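Local coordinates for protein DNA polymerase III subunit beta (Caulobacter crescentus, PDB 5WCE) that probably forms a ring-shaped, head-to-tail homodimer around DNA, tethering DNA polymerases and other proteins to it and making replication processive, at residues 102-107 against 113-118; 18-23 against 49-54; 210-215 against 245-250; 133-138 against 237-242. One frame throughout, in Å; residues are numbered along the deposited sequence.

Contact 1: residues 102-107 against 113-118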
loop_
_atom_site.group_PDB
_atom_site.type_symbol
_atom_site.label_atom_id
_atom_site.label_comp_id
_atom_site.label_asym_id
_atom_site.label_seq_id
_atom_site.Cartn_x
_atom_site.Cartn_y
_atom_site.Cartn_z
ATOM N N ASP A 102 19.372 -15.365 33.395
ATOM C CA ASP A 102 19.837 -15.546 32.012
ATOM C C ASP A 102 20.271 -14.092 31.558
ATOM O O ASP A 102 19.896 -13.099 32.168
ATOM C CB ASP A 102 18.754 -16.420 31.299
ATOM C CG ASP A 102 18.147 -15.843 30.048
ATOM O OD1 ASP A 102 18.844 -15.295 29.202
ATOM O OD2 ASP A 102 16.914 -15.941 29.863
ATOM N N PRO A 103 21.170 -13.963 30.568
ATOM C CA PRO A 103 21.586 -12.595 30.103
ATOM C C PRO A 103 20.555 -11.857 29.201
ATOM O O PRO A 103 20.796 -10.749 28.749
ATOM C CB PRO A 103 22.847 -12.889 29.284
ATOM C CG PRO A 103 22.571 -14.252 28.686
ATOM C CD PRO A 103 21.870 -15.025 29.801
ATOM N N ARG A 104 19.406 -12.460 28.940
ATOM C CA ARG A 104 18.428 -11.873 28.027
ATOM C C ARG A 104 17.429 -11.005 28.767
ATOM O O ARG A 104 17.134 -11.226 29.895
ATOM C CB ARG A 104 17.762 -12.995 27.223
ATOM C CG ARG A 104 18.676 -13.614 26.179
ATOM C CD ARG A 104 18.094 -14.870 25.548
ATOM N NE ARG A 104 17.761 -15.874 26.569
ATOM C CZ ARG A 104 17.201 -17.064 26.300
ATOM N NH1 ARG A 104 16.947 -17.436 25.059
ATOM N NH2 ARG A 104 16.912 -17.875 27.305
ATOM N N LEU A 105 16.883 -10.008 28.118
ATOM C CA LEU A 105 15.747 -9.230 28.673
ATOM C C LEU A 105 14.510 -10.156 28.738
ATOM O O LEU A 105 14.153 -10.786 27.735
ATOM C CB LEU A 105 15.431 -8.045 27.788
ATOM C CG LEU A 105 14.165 -7.269 28.118
ATOM C CD1 LEU A 105 14.263 -6.656 29.492
ATOM C CD2 LEU A 105 13.875 -6.217 27.092
ATOM N N VAL A 106 13.856 -10.228 29.882
ATOM C CA VAL A 106 12.643 -11.071 30.010
ATOM C C VAL A 106 11.397 -10.179 30.008
ATOM O O VAL A 106 11.301 -9.255 30.826
ATOM C CB VAL A 106 12.649 -11.915 31.293
ATOM C CG1 VAL A 106 11.365 -12.725 31.378
ATOM C CG2 VAL A 106 13.874 -12.826 31.304
ATOM N N ILE A 107 10.470 -10.457 29.083
ATOM C CA ILE A 107 9.237 -9.704 28.956
ATOM C C ILE A 107 8.180 -10.705 29.280
ATOM O O ILE A 107 8.083 -11.772 28.609
ATOM C CB ILE A 107 8.995 -9.131 27.534
ATOM C CG1 ILE A 107 10.142 -8.204 27.121
ATOM C CG2 ILE A 107 7.650 -8.413 27.426
ATOM C CD1 ILE A 107 11.003 -8.809 26.063
ATOM N N ARG A 113 5.818 -15.255 27.774
ATOM C CA ARG A 113 7.168 -14.919 28.235
ATOM C C ARG A 113 8.116 -14.867 27.049
ATOM O O ARG A 113 8.194 -15.847 26.267
ATOM C CB ARG A 113 7.650 -15.952 29.230
ATOM C CG ARG A 113 8.975 -15.619 29.909
ATOM C CD ARG A 113 9.368 -16.809 30.764
ATOM N NE ARG A 113 10.585 -16.620 31.501
ATOM C CZ ARG A 113 10.697 -15.937 32.640
ATOM N NH1 ARG A 113 9.649 -15.283 33.165
ATOM N NH2 ARG A 113 11.891 -15.843 33.245
ATOM N N PHE A 114 8.819 -13.736 26.891
ATOM C CA PHE A 114 9.812 -13.594 25.857
ATOM C C PHE A 114 11.191 -13.343 26.484
ATOM O O PHE A 114 11.298 -12.663 27.505
ATOM C CB PHE A 114 9.473 -12.460 24.931
ATOM C CG PHE A 114 8.103 -12.541 24.336
ATOM C CD1 PHE A 114 6.977 -12.195 25.088
ATOM C CD2 PHE A 114 7.935 -12.943 23.032
ATOM C CE1 PHE A 114 5.702 -12.310 24.562
ATOM C CE2 PHE A 114 6.655 -13.040 22.482
ATOM C CZ PHE A 114 5.542 -12.727 23.253
ATOM N N ASN A 115 12.224 -13.929 25.879
ATOM C CA ASN A 115 13.645 -13.663 26.274
ATOM C C ASN A 115 14.321 -13.120 25.013
ATOM O O ASN A 115 14.354 -13.798 23.960
ATOM C CB ASN A 115 14.343 -14.924 26.731
ATOM C CG ASN A 115 13.566 -15.682 27.828
ATOM O OD1 ASN A 115 13.937 -15.664 28.961
ATOM N ND2 ASN A 115 12.545 -16.353 27.478
ATOM N N LEU A 116 14.772 -11.866 25.076
ATOM C CA LEU A 116 15.342 -11.163 23.926
ATOM C C LEU A 116 16.814 -10.841 24.212
ATOM O O LEU A 116 17.151 -10.426 25.314
ATOM C CB LEU A 116 14.622 -9.854 23.696
ATOM C CG LEU A 116 13.157 -9.896 23.319
ATOM C CD1 LEU A 116 12.770 -8.481 22.906
ATOM C CD2 LEU A 116 12.925 -10.921 22.222
ATOM N N PRO A 117 17.695 -11.066 23.214
ATOM C CA PRO A 117 19.113 -10.793 23.433
ATOM C C PRO A 117 19.330 -9.278 23.578
ATOM O O PRO A 117 18.594 -8.447 23.006
ATOM C CB PRO A 117 19.786 -11.297 22.150
ATOM C CG PRO A 117 18.700 -11.107 21.100
ATOM C CD PRO A 117 17.458 -11.586 21.848
ATOM N N VAL A 118 20.298 -8.954 24.419
ATOM C CA VAL A 118 20.603 -7.543 24.744
ATOM C C VAL A 118 22.005 -7.175 24.275
ATOM O O VAL A 118 22.865 -8.054 24.037
ATOM C CB VAL A 118 20.457 -7.219 26.252
ATOM C CG1 VAL A 118 19.022 -7.393 26.688
ATOM C CG2 VAL A 118 21.402 -8.033 27.135
HETATM O O HOH W 1 21.531 -11.269 25.720
#
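L105 and I107 face L116 and F114 as the hydrogen-bonded pairs of an antiparallel hairpin, the segments 105-107 and 113-116 running at 161° with their axes 4.6 Å apart at closest approach. Four backbone bonds close these two pairs, the shortest from F114 N to I107 O at 2.7 Å, and V106 with N115 is the non-hydrogen-bonded pair between them. On the face carrying the larger apolar side chains, I107 CD1 crosses L116 CD1 at 3.6 Å, and both residues also pack on helix 78-87.

The opposite face is built of stacked charge and aliphatic carbon. V106 CG1 sits over the centre of the R113 guanidinium, 3.5 Å from R113 CZ. R113 has CG anti to the backbone N (chi1 -173°) and an extended chain, which carries its planar end across the valine. In the same manner N115 CB covers one face of the R104 guanidinium, 3.6 Å from R104 CZ. The R104 chain bends at chi3 (-56°), curling its NE back to donate to D102 OD1 at 2.9 Å in a salt bridge. R104 N reaches that same oxygen from the other face of the carboxylate, forming an Asx turn. Beyond it, a water accepts from V118 N and donates a weak bond to P103 O.

R113, F114 and N115 continue the sheet into a strand of the second subunit. With D102 at its edge and N115 CB on one face, the R104 guanidinium is restricted in rotation, consistent with its NH1 being presented to A312 O of the second subunit while D102 probably offsets its charge.

Contact 2: residues 18-23 against 49-54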
loop_
_atom_site.group_PDB
_atom_site.type_symbol
_atom_site.label_atom_id
_atom_site.label_comp_id
_atom_site.label_asym_id
_atom_site.label_seq_id
_atom_site.Cartn_x
_atom_site.Cartn_y
_atom_site.Cartn_z
ATOM N N LEU A 18 3.602 0.716 24.894
ATOM C CA LEU A 18 3.347 0.760 23.462
ATOM C C LEU A 18 3.466 2.144 22.899
ATOM O O LEU A 18 4.049 2.309 21.837
ATOM C CB LEU A 18 1.971 0.189 23.134
ATOM C CG LEU A 18 1.560 -0.016 21.690
ATOM C CD1 LEU A 18 2.513 -0.971 20.993
ATOM C CD2 LEU A 18 0.154 -0.594 21.662
ATOM N N LYS A 19 2.960 3.131 23.636
ATOM C CA LYS A 19 2.981 4.538 23.179
ATOM C C LYS A 19 4.417 5.017 23.012
ATOM O O LYS A 19 4.798 5.593 21.963
ATOM C CB LYS A 19 2.175 5.407 24.134
ATOM C CG LYS A 19 2.198 6.917 23.837
ATOM C CD LYS A 19 1.231 7.671 24.746
ATOM C CE LYS A 19 1.768 9.012 25.217
ATOM N NZ LYS A 19 0.611 9.778 25.780
ATOM N N ALA A 20 5.237 4.751 24.028
ATOM C CA ALA A 20 6.667 5.085 23.969
ATOM C C ALA A 20 7.465 4.373 22.892
ATOM O O ALA A 20 8.275 4.997 22.153
ATOM C CB ALA A 20 7.310 4.885 25.330
ATOM N N LEU A 21 7.280 3.053 22.820
ATOM C CA LEU A 21 7.918 2.247 21.810
ATOM C C LEU A 21 7.560 2.729 20.397
ATOM O O LEU A 21 8.453 2.873 19.546
ATOM C CB LEU A 21 7.559 0.780 21.942
ATOM C CG LEU A 21 8.170 0.024 23.130
ATOM C CD1 LEU A 21 7.569 -1.370 23.293
ATOM C CD2 LEU A 21 9.666 -0.086 23.049
ATOM N N GLY A 22 6.277 2.994 20.182
ATOM C CA GLY A 22 5.775 3.468 18.898
ATOM C C GLY A 22 6.398 4.803 18.516
ATOM O O GLY A 22 6.768 5.004 17.394
ATOM N N HIS A 23 6.521 5.711 19.462
ATOM C CA HIS A 23 7.188 6.966 19.196
ATOM C C HIS A 23 8.667 6.867 18.796
ATOM O O HIS A 23 9.109 7.624 17.924
ATOM C CB HIS A 23 7.129 7.875 20.410
ATOM C CG HIS A 23 5.803 8.511 20.627
ATOM N ND1 HIS A 23 5.399 8.979 21.859
ATOM C CD2 HIS A 23 4.789 8.774 19.771
ATOM C CE1 HIS A 23 4.175 9.468 21.757
ATOM N NE2 HIS A 23 3.797 9.385 20.505
ATOM N N LEU A 49 10.410 4.886 32.912
ATOM C CA LEU A 49 11.195 4.169 31.945
ATOM C C LEU A 49 11.443 5.132 30.772
ATOM O O LEU A 49 10.479 5.630 30.173
ATOM C CB LEU A 49 10.430 2.939 31.459
ATOM C CG LEU A 49 11.134 2.004 30.467
ATOM C CD1 LEU A 49 12.512 1.625 30.947
ATOM C CD2 LEU A 49 10.289 0.779 30.220
ATOM N N SER A 50 12.714 5.404 30.495
ATOM C CA SER A 50 13.139 6.210 29.355
ATOM C C SER A 50 13.520 5.310 28.200
ATOM O O SER A 50 13.955 4.161 28.394
ATOM C CB SER A 50 14.302 7.125 29.706
ATOM O OG SER A 50 13.896 8.027 30.728
ATOM N N PHE A 51 13.309 5.840 26.987
ATOM C CA PHE A 51 13.418 5.063 25.741
ATOM C C PHE A 51 14.206 5.942 24.819
ATOM O O PHE A 51 13.900 7.167 24.773
ATOM C CB PHE A 51 12.070 4.836 25.123
ATOM C CG PHE A 51 11.121 3.997 25.939
ATOM C CD1 PHE A 51 10.350 4.584 26.953
ATOM C CD2 PHE A 51 10.918 2.698 25.624
ATOM C CE1 PHE A 51 9.412 3.827 27.668
ATOM C CE2 PHE A 51 9.987 1.931 26.323
ATOM C CZ PHE A 51 9.253 2.498 27.354
ATOM N N SER A 52 15.239 5.413 24.179
ATOM C CA SER A 52 16.022 6.170 23.192
ATOM C C SER A 52 16.305 5.281 21.975
ATOM O O SER A 52 16.591 4.076 22.107
ATOM C CB SER A 52 17.292 6.686 23.882
ATOM O OG SER A 52 18.153 7.218 22.934
ATOM N N ALA A 53 16.180 5.852 20.778
ATOM C CA ALA A 53 16.609 5.179 19.573
ATOM C C ALA A 53 17.273 6.176 18.653
ATOM O O ALA A 53 16.988 7.386 18.721
ATOM C CB ALA A 53 15.446 4.492 18.903
ATOM N N THR A 54 18.148 5.675 17.809
ATOM C CA THR A 54 18.912 6.562 16.898
ATOM C C THR A 54 19.323 5.901 15.593
ATOM O O THR A 54 19.455 4.682 15.503
ATOM C CB THR A 54 20.202 7.037 17.617
ATOM O OG1 THR A 54 20.848 8.081 16.884
ATOM C CG2 THR A 54 21.189 5.890 17.835
#
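Helix 14-25 lies against the sheet of the N-terminal domain here, A20 and L21 meeting F51 of strand 48-54 in a helix-on-sheet contact. The touching surface is small, 144 Å² summed over both sides, and wholly apolar. A20 CB stands over one face of the F51 ring, 3.5 Å from the ring centroid and 21° off the normal, which meets the geometry of a CH-pi contact. The methyl is displaced toward one rim of the ring: its nearest atom is F51 CE1 at 3.3 Å, whereas F51 CG is 4.0 Å away. With only a methyl between helix backbone and ring, the CA atoms of A20 and F51 come within 7.0 Å of each other.

Such a layer, a helix laid on a sheet, is the repeating architecture of this family, in which each domain sets its helices toward the central hole and its sheets toward the outside. F51 projects from the sheet side of that layer, its strand hydrogen-bonded between 39-45 and 58-65, and its ring also touches L42. L21 approaches differently. Its CB does not aim at the strand, but CG lies anti to the carbonyl carbon (chi1 -72°) and the branch swings round until CD2 reaches F51 CE2 at 3.9 Å. That approach is oblique to the ring, and the two side chains cross rather than run alongside each other. L21 also packs on L81, Y82 and V85 of helix 78-87, linking the aromatic ring to the second helix of the domain, while A20 abuts D62, whose carboxylate accepts a hydrogen bond from H23 ND1 one helical turn further along.

Contact 3: residues 210-215 against 245-250; sequences RKTIAE and LTSKVI
In 210-215 and 245-250 the flat groups at T212, S247 and L245 are carbonyls and a carboxylate. S247 OG meets the K248 carbonyl in its own plane, on a lone pair, with a C=O...donor angle of 134°. L245 CD1 touches the oxygen of the T212 carbonyl at 3.6 Å. The E215 carboxylate turns away from the strand to a salt bridge with R218, leaving E215 CB to meet L245 CD1 at 4.1 Å.

The polar centre is a relay of hydroxyls. T212 OG1 donates to S247 OG at 2.7 Å, and S247 OG in turn donates to K248 O at 2.6 Å, giving this buried serine oxygen one donor and one acceptor. T212 presents OG1 beside its backbone N and anti to the carbonyl carbon (chi1 -58°), placing CG2 over the strand as well. There T212 CG2 comes within 3.4 Å of S247 CB, tighter than usual for two carbons, and within 3.9 Å of L245 CD2. An alanine in place of S247 would remove the shared oxygen and would probably leave the T212 hydroxyl and K248 O each without its buried partner.

The segments 210-215 and 245-248 run nearly antiparallel, at 169°, with their axes 9.3 Å apart, the spacing of a helix lying along a sheet strand. Strand 243-248 is flanked by 235-240 on one side and by 58-65 of the N-terminal domain on the other. T212 accordingly packs on both the F238 ring and M58, E215 on I60, and K211 forms salt bridges with D55 and E29, so the helix spans the junction of two domains.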
loop_
_atom_site.group_PDB
_atom_site.type_symbol
_atom_site.label_atom_id
_atom_site.label_comp_id
_atom_site.label_asym_id
_atom_site.label_seq_id
_atom_site.Cartn_x
_atom_site.Cartn_y
_atom_site.Cartn_z
ATOM N N ARG A 210 15.940 15.817 5.679
ATOM C CA ARG A 210 14.659 15.316 5.223
ATOM C C ARG A 210 14.041 14.340 6.190
ATOM O O ARG A 210 12.873 14.486 6.555
ATOM C CB ARG A 210 14.789 14.705 3.808
ATOM C CG ARG A 210 13.494 14.159 3.233
ATOM C CD ARG A 210 13.714 13.414 1.917
ATOM N NE ARG A 210 14.635 12.274 2.075
ATOM C CZ ARG A 210 15.926 12.204 1.708
ATOM N NH1 ARG A 210 16.575 13.187 1.068
ATOM N NH2 ARG A 210 16.603 11.063 1.979
ATOM N N LYS A 211 14.803 13.338 6.609
ATOM C CA LYS A 211 14.256 12.336 7.515
ATOM C C LYS A 211 13.869 12.949 8.859
ATOM O O LYS A 211 12.885 12.558 9.484
ATOM C CB LYS A 211 15.217 11.144 7.669
ATOM C CG LYS A 211 14.677 10.091 8.650
ATOM C CD LYS A 211 15.583 8.872 8.795
ATOM C CE LYS A 211 15.102 7.954 9.910
ATOM N NZ LYS A 211 16.091 6.840 10.095
ATOM N N THR A 212 14.665 13.902 9.336
ATOM C CA THR A 212 14.354 14.587 10.595
ATOM C C THR A 212 13.031 15.332 10.565
ATOM O O THR A 212 12.256 15.283 11.504
ATOM C CB THR A 212 15.500 15.583 10.953
ATOM O OG1 THR A 212 16.761 14.843 11.043
ATOM C CG2 THR A 212 15.172 16.332 12.264
ATOM N N ILE A 213 12.789 16.030 9.455
ATOM C CA ILE A 213 11.494 16.697 9.225
ATOM C C ILE A 213 10.360 15.668 9.261
ATOM O O ILE A 213 9.346 15.917 9.871
ATOM C CB ILE A 213 11.528 17.513 7.910
ATOM C CG1 ILE A 213 12.435 18.727 8.086
ATOM C CG2 ILE A 213 10.115 17.870 7.440
ATOM C CD1 ILE A 213 11.975 19.735 9.125
ATOM N N ALA A 214 10.559 14.522 8.639
ATOM C CA ALA A 214 9.535 13.514 8.541
ATOM C C ALA A 214 9.183 12.984 9.933
ATOM O O ALA A 214 8.009 12.903 10.301
ATOM C CB ALA A 214 9.975 12.387 7.633
ATOM N N GLU A 215 10.218 12.691 10.720
ATOM C CA GLU A 215 10.035 12.149 12.048
ATOM C C GLU A 215 9.463 13.199 12.976
ATOM O O GLU A 215 8.558 12.889 13.763
ATOM C CB GLU A 215 11.353 11.562 12.585
ATOM C CG GLU A 215 11.821 10.330 11.817
ATOM C CD GLU A 215 10.756 9.250 11.810
ATOM O OE1 GLU A 215 10.295 8.954 12.910
ATOM O OE2 GLU A 215 10.325 8.781 10.719
ATOM N N LEU A 245 13.127 14.971 19.844
ATOM C CA LEU A 245 13.896 14.533 18.695
ATOM C C LEU A 245 15.076 15.488 18.582
ATOM O O LEU A 245 14.870 16.702 18.456
ATOM C CB LEU A 245 12.999 14.585 17.469
ATOM C CG LEU A 245 13.464 14.091 16.113
ATOM C CD1 LEU A 245 12.517 14.661 15.033
ATOM C CD2 LEU A 245 14.830 14.503 15.718
ATOM N N THR A 246 16.293 14.974 18.713
ATOM C CA THR A 246 17.505 15.787 18.563
ATOM C C THR A 246 18.201 15.322 17.289
ATOM O O THR A 246 18.367 14.104 17.074
ATOM C CB THR A 246 18.433 15.632 19.777
ATOM O OG1 THR A 246 17.701 15.824 20.992
ATOM C CG2 THR A 246 19.572 16.588 19.689
ATOM N N SER A 247 18.623 16.260 16.434
ATOM C CA SER A 247 19.205 15.897 15.125
ATOM C C SER A 247 20.388 16.751 14.757
ATOM O O SER A 247 20.420 17.985 15.039
ATOM C CB SER A 247 18.129 16.003 14.010
ATOM O OG SER A 247 18.671 15.773 12.703
ATOM N N LYS A 248 21.362 16.127 14.082
ATOM C CA LYS A 248 22.355 16.903 13.315
ATOM C C LYS A 248 21.637 17.706 12.218
ATOM O O LYS A 248 20.511 17.385 11.819
ATOM C CB LYS A 248 23.366 16.002 12.625
ATOM C CG LYS A 248 24.255 15.223 13.587
ATOM C CD LYS A 248 25.073 14.206 12.823
ATOM C CE LYS A 248 25.871 13.372 13.817
ATOM N NZ LYS A 248 26.655 12.325 13.123
ATOM N N VAL A 249 22.343 18.729 11.742
ATOM C CA VAL A 249 21.854 19.564 10.642
ATOM C C VAL A 249 22.803 19.366 9.483
ATOM O O VAL A 249 23.901 18.891 9.669
ATOM C CB VAL A 249 21.720 21.071 11.021
ATOM C CG1 VAL A 249 20.670 21.266 12.132
ATOM C CG2 VAL A 249 23.011 21.679 11.362
ATOM N N ILE A 250 22.362 19.648 8.276
ATOM C CA ILE A 250 23.235 19.494 7.128
ATOM C C ILE A 250 24.269 20.638 7.112
ATOM O O ILE A 250 23.892 21.795 7.154
ATOM C CB ILE A 250 22.447 19.399 5.824
ATOM C CG1 ILE A 250 21.625 18.118 5.856
ATOM C CG2 ILE A 250 23.401 19.450 4.632
ATOM C CD1 ILE A 250 20.617 17.953 4.768
#

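Contact 4: residues 133-138 against 237-242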
loop_
_atom_site.group_PDB
_atom_site.type_symbol
_atom_site.label_atom_id
_atom_site.label_comp_id
_atom_site.label_asym_id
_atom_site.label_seq_id
_atom_site.Cartn_x
_atom_site.Cartn_y
_atom_site.Cartn_z
ATOM N N SER A 133 20.359 26.575 21.661
ATOM C CA SER A 133 19.634 27.721 22.219
ATOM C C SER A 133 18.700 27.266 23.366
ATOM O O SER A 133 18.389 26.062 23.523
ATOM C CB SER A 133 18.783 28.382 21.159
ATOM O OG SER A 133 17.719 27.543 20.681
ATOM N N SER A 134 18.231 28.250 24.125
ATOM C CA SER A 134 17.059 28.055 24.987
ATOM C C SER A 134 15.847 27.638 24.152
ATOM O O SER A 134 15.763 27.907 22.949
ATOM C CB SER A 134 16.739 29.334 25.807
ATOM O OG SER A 134 16.512 30.453 24.968
ATOM N N ARG A 135 14.920 26.964 24.815
ATOM C CA ARG A 135 13.665 26.525 24.229
ATOM C C ARG A 135 12.867 27.713 23.688
ATOM O O ARG A 135 12.704 28.718 24.354
ATOM C CB ARG A 135 12.832 25.753 25.250
ATOM C CG ARG A 135 13.407 24.374 25.525
ATOM C CD ARG A 135 12.733 23.737 26.726
ATOM N NE ARG A 135 13.336 22.443 26.973
ATOM C CZ ARG A 135 14.538 22.263 27.538
ATOM N NH1 ARG A 135 15.279 23.302 27.971
ATOM N NH2 ARG A 135 14.995 21.029 27.688
ATOM N N ILE A 136 12.396 27.545 22.462
ATOM C CA ILE A 136 11.538 28.489 21.772
ATOM C C ILE A 136 10.202 27.777 21.534
ATOM O O ILE A 136 10.138 26.827 20.774
ATOM C CB ILE A 136 12.164 28.859 20.428
ATOM C CG1 ILE A 136 13.516 29.541 20.639
ATOM C CG2 ILE A 136 11.217 29.722 19.633
ATOM C CD1 ILE A 136 14.414 29.557 19.427
ATOM N N ALA A 137 9.126 28.246 22.160
ATOM C CA ALA A 137 7.790 27.660 21.974
ATOM C C ALA A 137 7.219 28.103 20.636
ATOM O O ALA A 137 7.196 29.296 20.332
ATOM C CB ALA A 137 6.852 28.051 23.091
ATOM N N VAL A 138 6.861 27.111 19.819
ATOM C CA VAL A 138 6.272 27.313 18.518
ATOM C C VAL A 138 4.911 26.685 18.496
ATOM O O VAL A 138 4.755 25.496 18.790
ATOM C CB VAL A 138 7.136 26.737 17.360
ATOM C CG1 VAL A 138 6.561 27.149 16.021
ATOM C CG2 VAL A 138 8.587 27.200 17.512
ATOM N N ARG A 237 16.706 20.570 18.008
ATOM C CA ARG A 237 15.951 19.737 18.950
ATOM C C ARG A 237 14.495 20.180 18.994
ATOM O O ARG A 237 14.183 21.369 19.154
ATOM C CB ARG A 237 16.574 19.770 20.326
ATOM C CG ARG A 237 15.973 18.803 21.352
ATOM C CD ARG A 237 16.881 18.708 22.551
ATOM N NE ARG A 237 16.364 17.773 23.522
ATOM C CZ ARG A 237 15.409 18.019 24.403
ATOM N NH1 ARG A 237 14.876 19.243 24.513
ATOM N NH2 ARG A 237 15.056 17.051 25.263
ATOM N N PHE A 238 13.603 19.212 18.844
ATOM C CA PHE A 238 12.177 19.423 18.960
ATOM C C PHE A 238 11.762 18.674 20.221
ATOM O O PHE A 238 12.032 17.467 20.348
ATOM C CB PHE A 238 11.438 18.829 17.804
ATOM C CG PHE A 238 11.829 19.348 16.465
ATOM C CD1 PHE A 238 11.098 20.384 15.877
ATOM C CD2 PHE A 238 12.841 18.719 15.712
ATOM C CE1 PHE A 238 11.427 20.854 14.627
ATOM C CE2 PHE A 238 13.159 19.193 14.455
ATOM C CZ PHE A 238 12.441 20.259 13.915
ATOM N N GLU A 239 11.089 19.361 21.122
ATOM C CA GLU A 239 10.463 18.713 22.286
ATOM C C GLU A 239 8.917 18.731 22.195
ATOM O O GLU A 239 8.302 19.818 22.023
ATOM C CB GLU A 239 10.886 19.467 23.520
ATOM C CG GLU A 239 11.511 18.667 24.619
ATOM C CD GLU A 239 11.831 19.563 25.774
ATOM O OE1 GLU A 239 10.891 20.129 26.399
ATOM O OE2 GLU A 239 13.027 19.786 26.013
ATOM N N PHE A 240 8.314 17.540 22.377
ATOM C CA PHE A 240 6.859 17.311 22.264
ATOM C C PHE A 240 6.407 16.672 23.580
ATOM O O PHE A 240 6.170 15.421 23.622
ATOM C CB PHE A 240 6.559 16.293 21.172
ATOM C CG PHE A 240 7.352 16.452 19.886
ATOM C CD1 PHE A 240 6.796 17.185 18.809
ATOM C CD2 PHE A 240 8.560 15.804 19.694
ATOM C CE1 PHE A 240 7.460 17.287 17.618
ATOM C CE2 PHE A 240 9.246 15.927 18.508
ATOM C CZ PHE A 240 8.700 16.687 17.468
ATOM N N GLY A 241 6.399 17.434 24.656
ATOM C CA GLY A 241 6.131 16.889 25.996
ATOM C C GLY A 241 7.148 15.848 26.454
ATOM O O GLY A 241 8.309 16.150 26.610
ATOM N N ALA A 242 6.732 14.600 26.581
ATOM C CA ALA A 242 7.636 13.543 27.029
ATOM C C ALA A 242 8.623 13.080 25.934
ATOM O O ALA A 242 9.695 12.549 26.230
ATOM C CB ALA A 242 6.813 12.355 27.561
#
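R135 and E239, with R237, make up a salt-bridge network across the outer surface of the central domain's sheet. Strand 226-231 lies between the two strands concerned, 136-139 and 235-240, so the long side chains reach over it; the CA atoms of R135 and E239 are 8.7 Å apart.

The compact part is a single oxygen, E239 OE2. R135 takes it side-on, with two nitrogens converging on one atom: R135 NE stands 2.8 Å from E239 OE2, on the syn side but 28° out of the carboxylate plane. The guanidinium and carboxylate planes are 52° apart, so this is no flat two-against-two pairing. E239 gets there with chi1 at -126°, away from any staggered position, and a chain extended beyond CG. R237 also directs NH1 at OE2, although the 2.4 Å modelled between R237 NH1 and E239 OE2 is doubtfully short. Two cationic groups thus converge on one carboxylate, which would offset their charges and probably favours its ionised form. A glutamine in place of E239 would take away that negative charge and would probably leave R135 and R237 facing each other without their counter-ion.

Elsewhere the contact is loose. Only 102 Å² is buried in all, R135 is exposed, and the bond from R135 NE to E239 OE1, at 3.4 Å, is weak. R237 is steadied further by Q230, and R135 rests on D228 and Q230 of the intervening strand, whereas F238 and F240 turn to the opposite face, under helix 210-220. R135 NH2 completes the grip, 2.9 Å from E239 OE2, on the syn lone pair of that oxygen.

Contacts 3 and 4 are the only pair that touch: their centres are 14 Å apart, and L245 N lies 2.8 Å from F238 O, a probable hydrogen bond between strands 243-248 and 235-240. Contact 2 reaches the same eight-stranded sheet through strand 48-54, about 17 Å from contact 3 between centres, with strand 58-65 in between. That sheet therefore joins the N-terminal and central domains. Contact 1 belongs to a separate sheet, with its centre about 18 Å from that of contact 2, and helix 78-87 packs against both. At about 36 Å from the chain centre, contact 1 meets the second subunit and helps close the ring; the other three contacts lie within one chain.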